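Local atomic coordinates of hypothetical protein (Nostoc punctiforme, PDB entry 2O62), a protein that is of unknown function but belongs to the DUF3598 family and combines two calycin-type beta regions in one chain. Residues M179-F184 with T188-A193; S90-E95 with R251-K256; E101-R106 with L215-S220. One frame throughout, in Å; residues are numbered along the deposited sequence.

In the fold
From the N terminus, the chain first builds a nine-stranded antiparallel sheet and then a closed ten-stranded barrel. Segments 90-95 and 101-106 belong to the first sheet, on the neighbouring strands 93-100 and 103-111. Contact 2 closes the longest loop, from 90-95 to 251-256. Contact 3 closes a shorter loop within it, from 101-106 to 215-220. Contact 1 is the innermost, a local hairpin of the barrel, and no loops cross. Contacts 2 and 3 tie the sheet to the barrel on opposite sides of the chain's centre. A salt bridge between Glu95 and Arg106 joins them. Contact 1 touches neither, and its centre lies about 22 Å from that of contact 2.

Contact 1 (M179-F184 with T188-A193); sequences MQSTSF and TITSTA
Ile189 O takes two hydrogen bonds. Thr182 N donates to Ile189 O at 2.9 Å in a nearly straight bond (170° at the hydrogen). Water 1 donates the second and also meets Thr182 OG1, so it bridges the strands beside the backbone bond. Thr182 OG1 has another partner. Gln180 NE2 donates to Thr182 OG1 at 2.8 Å, and the hydroxyl lies close to the plane of the Gln180 amide. The extended Gln180 side chain, with CG anti to the backbone N (chi1 -176°), runs along its own strand to make this bond. A valine in place of Thr182 would probably leave Gln180 NE2 and water 1 each short of a partner and the amide freer to turn.

The two segments form an antiparallel beta hairpin in the barrel. Gln180 with Ser191 and Thr182 with Ile189 are hydrogen-bonded pairs. Between and beyond them lie the non-hydrogen-bonded pairs, with side chains on the other face. There the hydroxyls meet directly: Ser183 OG lies 2.7 Å from Thr188 OG1, and Ser181 OG lies 2.8 Å from Thr190 OG1. Both are hydrogen bonds. The rotation that points Thr188 OG1 at Ser183 OG also sets Thr188 CG2 3.6 Å from Ser181 OG. The bent chain of selenomethionine Met179 crosses Thr190 and brings Met179 SE to 3.7 Å from Thr190 CG2.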
loop_
_atom_site.group_PDB
_atom_site.type_symbol
_atom_site.label_atom_id
_atom_site.label_comp_id
_atom_site.label_asym_id
_atom_site.label_seq_id
_atom_site.Cartn_x
_atom_site.Cartn_y
_atom_site.Cartn_z
HETATM N N MSE A 179 -7.563 20.680 3.531
HETATM C CA MSE A 179 -8.834 20.358 2.875
HETATM C C MSE A 179 -8.497 19.332 1.813
HETATM O O MSE A 179 -7.627 19.574 0.989
HETATM C CB MSE A 179 -9.375 21.634 2.217
HETATM C CG MSE A 179 -10.826 21.611 1.720
HETATM SE SE MSE A 179 -11.188 20.744 -0.023
HETATM C CE MSE A 179 -9.628 21.194 -1.225
ATOM N N GLN A 180 -9.156 18.183 1.844
ATOM C CA GLN A 180 -8.966 17.134 0.840
ATOM C C GLN A 180 -10.319 16.746 0.247
ATOM O O GLN A 180 -11.260 16.472 1.002
ATOM C CB GLN A 180 -8.332 15.885 1.403
ATOM C CG GLN A 180 -8.076 14.858 0.299
ATOM C CD GLN A 180 -7.330 13.653 0.775
ATOM O OE1 GLN A 180 -6.471 13.751 1.646
ATOM N NE2 GLN A 180 -7.617 12.492 0.178
ATOM N N SER A 181 -10.396 16.751 -1.086
ATOM C CA SER A 181 -11.567 16.349 -1.821
ATOM C C SER A 181 -11.142 15.251 -2.740
ATOM O O SER A 181 -10.277 15.476 -3.601
ATOM C CB SER A 181 -12.127 17.482 -2.657
ATOM O OG SER A 181 -13.347 17.038 -3.238
ATOM N N THR A 182 -11.729 14.079 -2.576
ATOM C CA THR A 182 -11.361 12.922 -3.351
ATOM C C THR A 182 -12.588 12.349 -4.073
ATOM O O THR A 182 -13.603 11.972 -3.427
ATOM C CB THR A 182 -10.775 11.865 -2.427
ATOM O OG1 THR A 182 -9.865 12.487 -1.507
ATOM C CG2 THR A 182 -10.042 10.828 -3.186
ATOM N N SER A 183 -12.467 12.204 -5.399
ATOM C CA SER A 183 -13.499 11.572 -6.216
ATOM C C SER A 183 -13.031 10.237 -6.714
ATOM O O SER A 183 -11.877 10.053 -7.143
ATOM C CB SER A 183 -13.861 12.458 -7.378
ATOM O OG SER A 183 -14.301 13.721 -6.868
ATOM N N PHE A 184 -13.929 9.273 -6.627
ATOM C CA PHE A 184 -13.655 7.945 -7.061
ATOM C C PHE A 184 -14.907 7.480 -7.765
ATOM O O PHE A 184 -15.946 7.312 -7.123
ATOM C CB PHE A 184 -13.362 7.060 -5.885
ATOM C CG PHE A 184 -12.965 5.695 -6.272
ATOM C CD1 PHE A 184 -11.639 5.415 -6.485
ATOM C CD2 PHE A 184 -13.884 4.704 -6.387
ATOM C CE1 PHE A 184 -11.235 4.194 -6.818
ATOM C CE2 PHE A 184 -13.465 3.426 -6.709
ATOM C CZ PHE A 184 -12.143 3.197 -6.969
ATOM N N THR A 188 -17.763 11.346 -4.333
ATOM C CA THR A 188 -16.811 12.357 -3.842
ATOM C C THR A 188 -16.911 12.519 -2.315
ATOM O O THR A 188 -18.018 12.571 -1.771
ATOM C CB THR A 188 -17.023 13.691 -4.535
ATOM O OG1 THR A 188 -16.853 13.507 -5.955
ATOM C CG2 THR A 188 -16.035 14.716 -4.031
ATOM N N ILE A 189 -15.756 12.582 -1.654
ATOM C CA ILE A 189 -15.694 12.866 -0.202
ATOM C C ILE A 189 -14.742 14.030 0.040
ATOM O O ILE A 189 -13.615 13.980 -0.417
ATOM C CB ILE A 189 -15.231 11.662 0.560
ATOM C CG1 ILE A 189 -16.249 10.524 0.426
ATOM C CG2 ILE A 189 -14.931 12.051 2.033
ATOM C CD1 ILE A 189 -15.666 9.190 0.722
ATOM N N THR A 190 -15.245 15.103 0.652
ATOM C CA THR A 190 -14.492 16.295 0.939
ATOM C C THR A 190 -14.461 16.466 2.457
ATOM O O THR A 190 -15.478 16.552 3.065
ATOM C CB THR A 190 -15.111 17.475 0.297
ATOM O OG1 THR A 190 -15.215 17.235 -1.111
ATOM C CG2 THR A 190 -14.283 18.713 0.528
ATOM N N SER A 191 -13.269 16.457 3.042
ATOM C CA SER A 191 -13.126 16.570 4.515
ATOM C C SER A 191 -11.945 17.429 4.863
ATOM O O SER A 191 -10.968 17.483 4.138
ATOM C CB SER A 191 -12.935 15.197 5.169
ATOM O OG SER A 191 -12.899 15.312 6.586
ATOM N N THR A 192 -12.040 18.106 5.990
ATOM C CA THR A 192 -10.936 18.873 6.549
ATOM C C THR A 192 -10.144 18.014 7.524
ATOM O O THR A 192 -10.713 17.130 8.154
ATOM C CB THR A 192 -11.530 20.101 7.198
ATOM O OG1 THR A 192 -12.153 20.862 6.143
ATOM C CG2 THR A 192 -10.532 20.938 7.910
ATOM N N ALA A 193 -8.837 18.225 7.580
ATOM C CA ALA A 193 -7.946 17.525 8.484
ATOM C C ALA A 193 -7.011 18.485 9.210
ATOM O O ALA A 193 -6.749 19.603 8.754
ATOM C CB ALA A 193 -7.135 16.563 7.734
HETATM O O HOH W 1 -11.258 12.986 0.957
#

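Contact 2 (S90-E95 with R251-K256); sequences SEFGGE and RSYNDK
The junction between the two calycin-type halves of the chain is made here by an aromatic pair, Phe92 and Tyr253. Phe92 comes just before strand 93-100 of the first sheet. Tyr253 ends strand 245-253 of the barrel. The rings form an offset edge-to-face stack. The edge of Phe92 is turned toward the face of Tyr253, with the centroids 5.6 Å apart and the planes at 79°. One carbon of Phe92 does the touching: its CE1 lies 3.7 Å from Tyr253 CE1 and 3.8 Å from Tyr253 CD1. CG of Phe92 is anti to the backbone N (chi1 -170°), and this swings the ring to the barrel side. No hydrogen bond links the two segments, so the direct contact is apolar. Phe111, Leu233 and Leu235 also pack on Phe92, Trp259 meets the Tyr253 ring, and Leu86 touches both side chains. The pair is therefore buried.

At the backbone angles of Gly93 and Gly94 a CB would press against the carbonyl O of the residue before, which explains the two glycines.

The hydroxyl of Tyr253 is held at the far end of the ring. It bonds to Leu83 O, and Arg251 NE donates to Tyr253 OH at 2.8 Å in a nearly straight bond (167° at the hydrogen), with the oxygen almost in the guanidinium plane.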
loop_
_atom_site.group_PDB
_atom_site.type_symbol
_atom_site.label_atom_id
_atom_site.label_comp_id
_atom_site.label_asym_id
_atom_site.label_seq_id
_atom_site.Cartn_x
_atom_site.Cartn_y
_atom_site.Cartn_z
ATOM N N SER A 90 -8.147 -12.242 14.806
ATOM C CA SER A 90 -7.495 -11.896 13.561
ATOM C C SER A 90 -7.426 -10.414 13.487
ATOM O O SER A 90 -8.416 -9.801 13.110
ATOM C CB SER A 90 -8.280 -12.376 12.355
ATOM O OG SER A 90 -8.231 -13.792 12.237
ATOM N N GLU A 91 -6.257 -9.840 13.812
ATOM C CA GLU A 91 -6.053 -8.394 13.750
ATOM C C GLU A 91 -6.113 -7.845 12.332
ATOM O O GLU A 91 -5.836 -8.525 11.369
ATOM C CB GLU A 91 -4.691 -8.013 14.349
ATOM C CG GLU A 91 -4.581 -8.248 15.849
ATOM C CD GLU A 91 -3.147 -8.219 16.396
ATOM O OE1 GLU A 91 -2.162 -8.359 15.635
ATOM O OE2 GLU A 91 -3.039 -8.095 17.631
ATOM N N PHE A 92 -6.425 -6.561 12.224
ATOM C CA PHE A 92 -6.387 -5.873 10.942
ATOM C C PHE A 92 -4.908 -5.581 10.576
ATOM O O PHE A 92 -4.015 -5.547 11.422
ATOM C CB PHE A 92 -7.171 -4.576 11.025
ATOM C CG PHE A 92 -7.396 -3.890 9.693
ATOM C CD1 PHE A 92 -7.936 -4.594 8.617
ATOM C CD2 PHE A 92 -7.136 -2.550 9.560
ATOM C CE1 PHE A 92 -8.176 -3.968 7.441
ATOM C CE2 PHE A 92 -7.380 -1.897 8.389
ATOM C CZ PHE A 92 -7.887 -2.611 7.322
ATOM N N GLY A 93 -4.676 -5.414 9.291
ATOM C CA GLY A 93 -3.352 -5.215 8.744
ATOM C C GLY A 93 -3.244 -5.763 7.342
ATOM O O GLY A 93 -4.256 -6.131 6.744
ATOM N N GLY A 94 -2.026 -5.813 6.811
ATOM C CA GLY A 94 -1.804 -6.395 5.501
ATOM C C GLY A 94 -0.766 -5.549 4.767
ATOM O O GLY A 94 -0.258 -4.565 5.297
ATOM N N GLU A 95 -0.474 -5.933 3.529
ATOM C CA GLU A 95 0.616 -5.345 2.757
ATOM C C GLU A 95 0.092 -4.770 1.447
ATOM O O GLU A 95 -0.684 -5.430 0.747
ATOM C CB GLU A 95 1.628 -6.429 2.437
ATOM C CG GLU A 95 2.783 -5.986 1.547
ATOM C CD GLU A 95 3.730 -7.116 1.190
ATOM O OE1 GLU A 95 3.469 -8.273 1.574
ATOM O OE2 GLU A 95 4.729 -6.866 0.508
ATOM N N ARG A 251 -6.904 -1.918 -0.112
ATOM C CA ARG A 251 -7.414 -3.278 0.132
ATOM C C ARG A 251 -8.702 -3.149 0.945
ATOM O O ARG A 251 -8.687 -2.623 2.055
ATOM C CB ARG A 251 -6.393 -4.102 0.921
ATOM C CG ARG A 251 -6.635 -5.613 1.030
ATOM C CD ARG A 251 -5.631 -6.193 2.040
ATOM N NE ARG A 251 -5.915 -7.614 2.222
ATOM C CZ ARG A 251 -5.526 -8.577 1.408
ATOM N NH1 ARG A 251 -4.718 -8.353 0.392
ATOM N NH2 ARG A 251 -5.909 -9.821 1.680
ATOM N N SER A 252 -9.810 -3.585 0.374
ATOM C CA SER A 252 -11.144 -3.282 0.913
ATOM C C SER A 252 -11.819 -4.484 1.550
ATOM O O SER A 252 -11.896 -5.542 0.951
ATOM C CB SER A 252 -12.022 -2.717 -0.190
ATOM O OG SER A 252 -11.463 -1.521 -0.736
ATOM N N TYR A 253 -12.359 -4.274 2.750
ATOM C CA TYR A 253 -13.101 -5.285 3.503
ATOM C C TYR A 253 -14.553 -4.850 3.694
ATOM O O TYR A 253 -14.823 -3.694 3.947
ATOM C CB TYR A 253 -12.487 -5.501 4.890
ATOM C CG TYR A 253 -11.149 -6.179 4.860
ATOM C CD1 TYR A 253 -10.007 -5.464 4.501
ATOM C CD2 TYR A 253 -11.036 -7.548 5.121
ATOM C CE1 TYR A 253 -8.761 -6.071 4.430
ATOM C CE2 TYR A 253 -9.765 -8.170 5.044
ATOM C CZ TYR A 253 -8.659 -7.413 4.697
ATOM O OH TYR A 253 -7.413 -7.972 4.588
ATOM N N ASN A 254 -15.498 -5.793 3.591
ATOM C CA ASN A 254 -16.916 -5.458 3.879
ATOM C C ASN A 254 -17.160 -5.433 5.405
ATOM O O ASN A 254 -16.255 -5.785 6.204
ATOM C CB ASN A 254 -17.908 -6.388 3.143
ATOM C CG ASN A 254 -17.888 -7.759 3.623
ATOM O OD1 ASN A 254 -17.405 -8.057 4.708
ATOM N ND2 ASN A 254 -18.490 -8.648 2.840
ATOM N N ASP A 255 -18.342 -4.979 5.830
ATOM C CA ASP A 255 -18.629 -4.886 7.271
ATOM C C ASP A 255 -18.834 -6.220 7.981
ATOM O O ASP A 255 -19.080 -6.245 9.188
ATOM C CB ASP A 255 -19.765 -3.916 7.552
ATOM C CG ASP A 255 -21.106 -4.414 7.124
ATOM O OD1 ASP A 255 -21.261 -5.601 6.753
ATOM O OD2 ASP A 255 -22.023 -3.561 7.201
ATOM N N LYS A 256 -18.683 -7.331 7.251
ATOM C CA LYS A 256 -18.624 -8.656 7.869
ATOM C C LYS A 256 -17.163 -9.114 8.080
ATOM O O LYS A 256 -16.920 -10.266 8.480
ATOM C CB LYS A 256 -19.387 -9.692 7.029
ATOM C CG LYS A 256 -20.898 -9.404 6.898
ATOM C CD LYS A 256 -21.637 -10.555 6.192
#

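Contact 3 (E101-R106 with L215-S220); sequences ENRRLR and LPDGAS
Arg103 and Asp217 approach each other from opposite directions and meet end-on. The guanidinium uses both terminal nitrogens, one for each carboxylate oxygen. Arg103 NH1 donates to Asp217 OD1 at 2.9 Å, and Arg103 NH2 donates to Asp217 OD2 at 2.7 Å. Both oxygens lie near the guanidinium plane. The two groups are not coplanar: their planes are 32° apart. OD1 is met on its syn side, while OD2 is met from above the carboxylate plane. The Arg103 chain bends at chi2 (-71°) and chi3 (-36°), which carries the guanidinium forward alongside its own strand. There Arg103 NH2 also reaches Arg104 O at 3.1 Å, from above the carbonyl plane.

The Leu105 side chain runs alongside that of Asp217, pointing the other way. Leu105 CD1 lies 3.3 Å from Asp217 OD2, and Leu105 CD2 lies 3.8 Å from Ala219 CB. One leucine thus covers the flank of the salt bridge and packs on the barrel strand that follows.

Asp217 and Gly218 are the central residues of a type I' turn, closed by a bond from Ala219 N to Pro216 O. The turn joins barrel strands 210-214 and 219-224. It presents the aspartate to strand 103-111 of the first sheet.

Arg103 NE bonds to Glu125 O. Two of the salt-bridge atoms have second partners: Arg103 NH1 bonds to Ala133 O, and Asp217 OD1 accepts from Arg135 N. All of this is buried, so each charge probably compensates the other, and the aspartate is likely to stay ionised beside its arginine.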
loop_
_atom_site.group_PDB
_atom_site.type_symbol
_atom_site.label_atom_id
_atom_site.label_comp_id
_atom_site.label_asym_id
_atom_site.label_seq_id
_atom_site.Cartn_x
_atom_site.Cartn_y
_atom_site.Cartn_z
ATOM N N GLU A 101 9.137 0.016 -12.572
ATOM C CA GLU A 101 10.443 -0.017 -13.222
ATOM C C GLU A 101 11.426 -0.841 -12.357
ATOM O O GLU A 101 11.179 -2.024 -12.144
ATOM C CB GLU A 101 10.913 1.426 -13.548
ATOM C CG GLU A 101 9.947 2.142 -14.522
ATOM C CD GLU A 101 10.395 3.532 -14.968
ATOM O OE1 GLU A 101 11.351 4.108 -14.368
ATOM O OE2 GLU A 101 9.753 4.076 -15.904
ATOM N N ASN A 102 12.501 -0.234 -11.859
ATOM C CA ASN A 102 13.532 -0.962 -11.082
ATOM C C ASN A 102 13.270 -1.033 -9.574
ATOM O O ASN A 102 14.159 -1.386 -8.825
ATOM C CB ASN A 102 14.951 -0.355 -11.302
ATOM C CG ASN A 102 15.169 0.979 -10.547
ATOM O OD1 ASN A 102 14.337 1.917 -10.662
ATOM N ND2 ASN A 102 16.305 1.084 -9.794
ATOM N N ARG A 103 12.096 -0.597 -9.142
ATOM C CA ARG A 103 11.773 -0.420 -7.736
ATOM C C ARG A 103 10.533 -1.180 -7.343
ATOM O O ARG A 103 9.600 -1.330 -8.140
ATOM C CB ARG A 103 11.487 1.065 -7.428
ATOM C CG ARG A 103 12.716 1.966 -7.416
ATOM C CD ARG A 103 13.669 1.789 -6.237
ATOM N NE ARG A 103 12.917 1.487 -5.025
ATOM C CZ ARG A 103 12.358 2.387 -4.230
ATOM N NH1 ARG A 103 12.601 3.674 -4.413
ATOM N NH2 ARG A 103 11.604 1.975 -3.213
ATOM N N ARG A 104 10.522 -1.634 -6.094
ATOM C CA ARG A 104 9.280 -1.954 -5.399
ATOM C C ARG A 104 9.246 -1.134 -4.131
ATOM O O ARG A 104 10.300 -0.813 -3.539
ATOM C CB ARG A 104 9.105 -3.429 -5.082
ATOM C CG ARG A 104 9.376 -4.343 -6.231
ATOM C CD ARG A 104 8.748 -5.698 -6.040
ATOM N NE ARG A 104 9.329 -6.430 -4.937
ATOM C CZ ARG A 104 9.009 -7.665 -4.575
ATOM N NH1 ARG A 104 8.102 -8.348 -5.247
ATOM N NH2 ARG A 104 9.611 -8.236 -3.538
ATOM N N LEU A 105 8.040 -0.760 -3.728
ATOM C CA LEU A 105 7.816 -0.146 -2.429
ATOM C C LEU A 105 6.681 -0.897 -1.824
ATOM O O LEU A 105 5.561 -0.879 -2.384
ATOM C CB LEU A 105 7.414 1.329 -2.504
ATOM C CG LEU A 105 7.010 1.718 -1.054
ATOM C CD1 LEU A 105 8.249 2.261 -0.307
ATOM C CD2 LEU A 105 5.863 2.553 -0.856
ATOM N N ARG A 106 6.960 -1.561 -0.701
ATOM C CA ARG A 106 5.978 -2.449 -0.096
ATOM C C ARG A 106 5.743 -1.974 1.323
ATOM O O ARG A 106 6.701 -1.764 2.071
ATOM C CB ARG A 106 6.419 -3.880 -0.117
ATOM C CG ARG A 106 6.861 -4.276 -1.447
ATOM C CD ARG A 106 7.051 -5.771 -1.617
ATOM N NE ARG A 106 8.305 -6.288 -1.093
ATOM C CZ ARG A 106 8.416 -7.290 -0.218
ATOM N NH1 ARG A 106 7.350 -7.861 0.332
ATOM N NH2 ARG A 106 9.611 -7.766 0.094
ATOM N N LEU A 215 5.848 9.208 5.032
ATOM C CA LEU A 215 7.011 8.385 5.258
ATOM C C LEU A 215 8.141 8.623 4.277
ATOM O O LEU A 215 8.012 9.404 3.299
ATOM C CB LEU A 215 6.569 6.912 5.163
ATOM C CG LEU A 215 5.638 6.399 6.277
ATOM C CD1 LEU A 215 4.926 5.113 5.831
ATOM C CD2 LEU A 215 6.414 6.216 7.587
ATOM N N PRO A 216 9.287 7.958 4.523
ATOM C CA PRO A 216 10.328 7.970 3.518
ATOM C C PRO A 216 9.925 7.409 2.121
ATOM O O PRO A 216 8.917 6.668 1.947
ATOM C CB PRO A 216 11.407 7.072 4.131
ATOM C CG PRO A 216 11.174 7.128 5.600
ATOM C CD PRO A 216 9.708 7.214 5.743
ATOM N N ASP A 217 10.748 7.764 1.142
ATOM C CA ASP A 217 10.643 7.223 -0.216
ATOM C C ASP A 217 9.310 7.569 -0.887
ATOM O O ASP A 217 8.770 6.776 -1.668
ATOM C CB ASP A 217 10.831 5.712 -0.188
ATOM C CG ASP A 217 11.072 5.113 -1.595
ATOM O OD1 ASP A 217 11.847 5.699 -2.411
ATOM O OD2 ASP A 217 10.458 4.067 -1.927
ATOM N N GLY A 218 8.775 8.728 -0.515
ATOM C CA GLY A 218 7.506 9.262 -1.052
ATOM C C GLY A 218 6.286 8.441 -0.665
ATOM O O GLY A 218 5.206 8.597 -1.241
ATOM N N ALA A 219 6.429 7.618 0.391
ATOM C CA ALA A 219 5.367 6.736 0.861
ATOM C C ALA A 219 4.408 7.390 1.849
ATOM O O ALA A 219 4.779 8.274 2.632
ATOM C CB ALA A 219 5.957 5.516 1.483
ATOM N N SER A 220 3.165 6.945 1.826
ATOM C CA SER A 220 2.211 7.315 2.830
ATOM C C SER A 220 1.418 6.092 3.256
ATOM O O SER A 220 1.262 5.127 2.487
ATOM C CB SER A 220 1.282 8.441 2.336
ATOM O OG SER A 220 0.600 8.079 1.168
#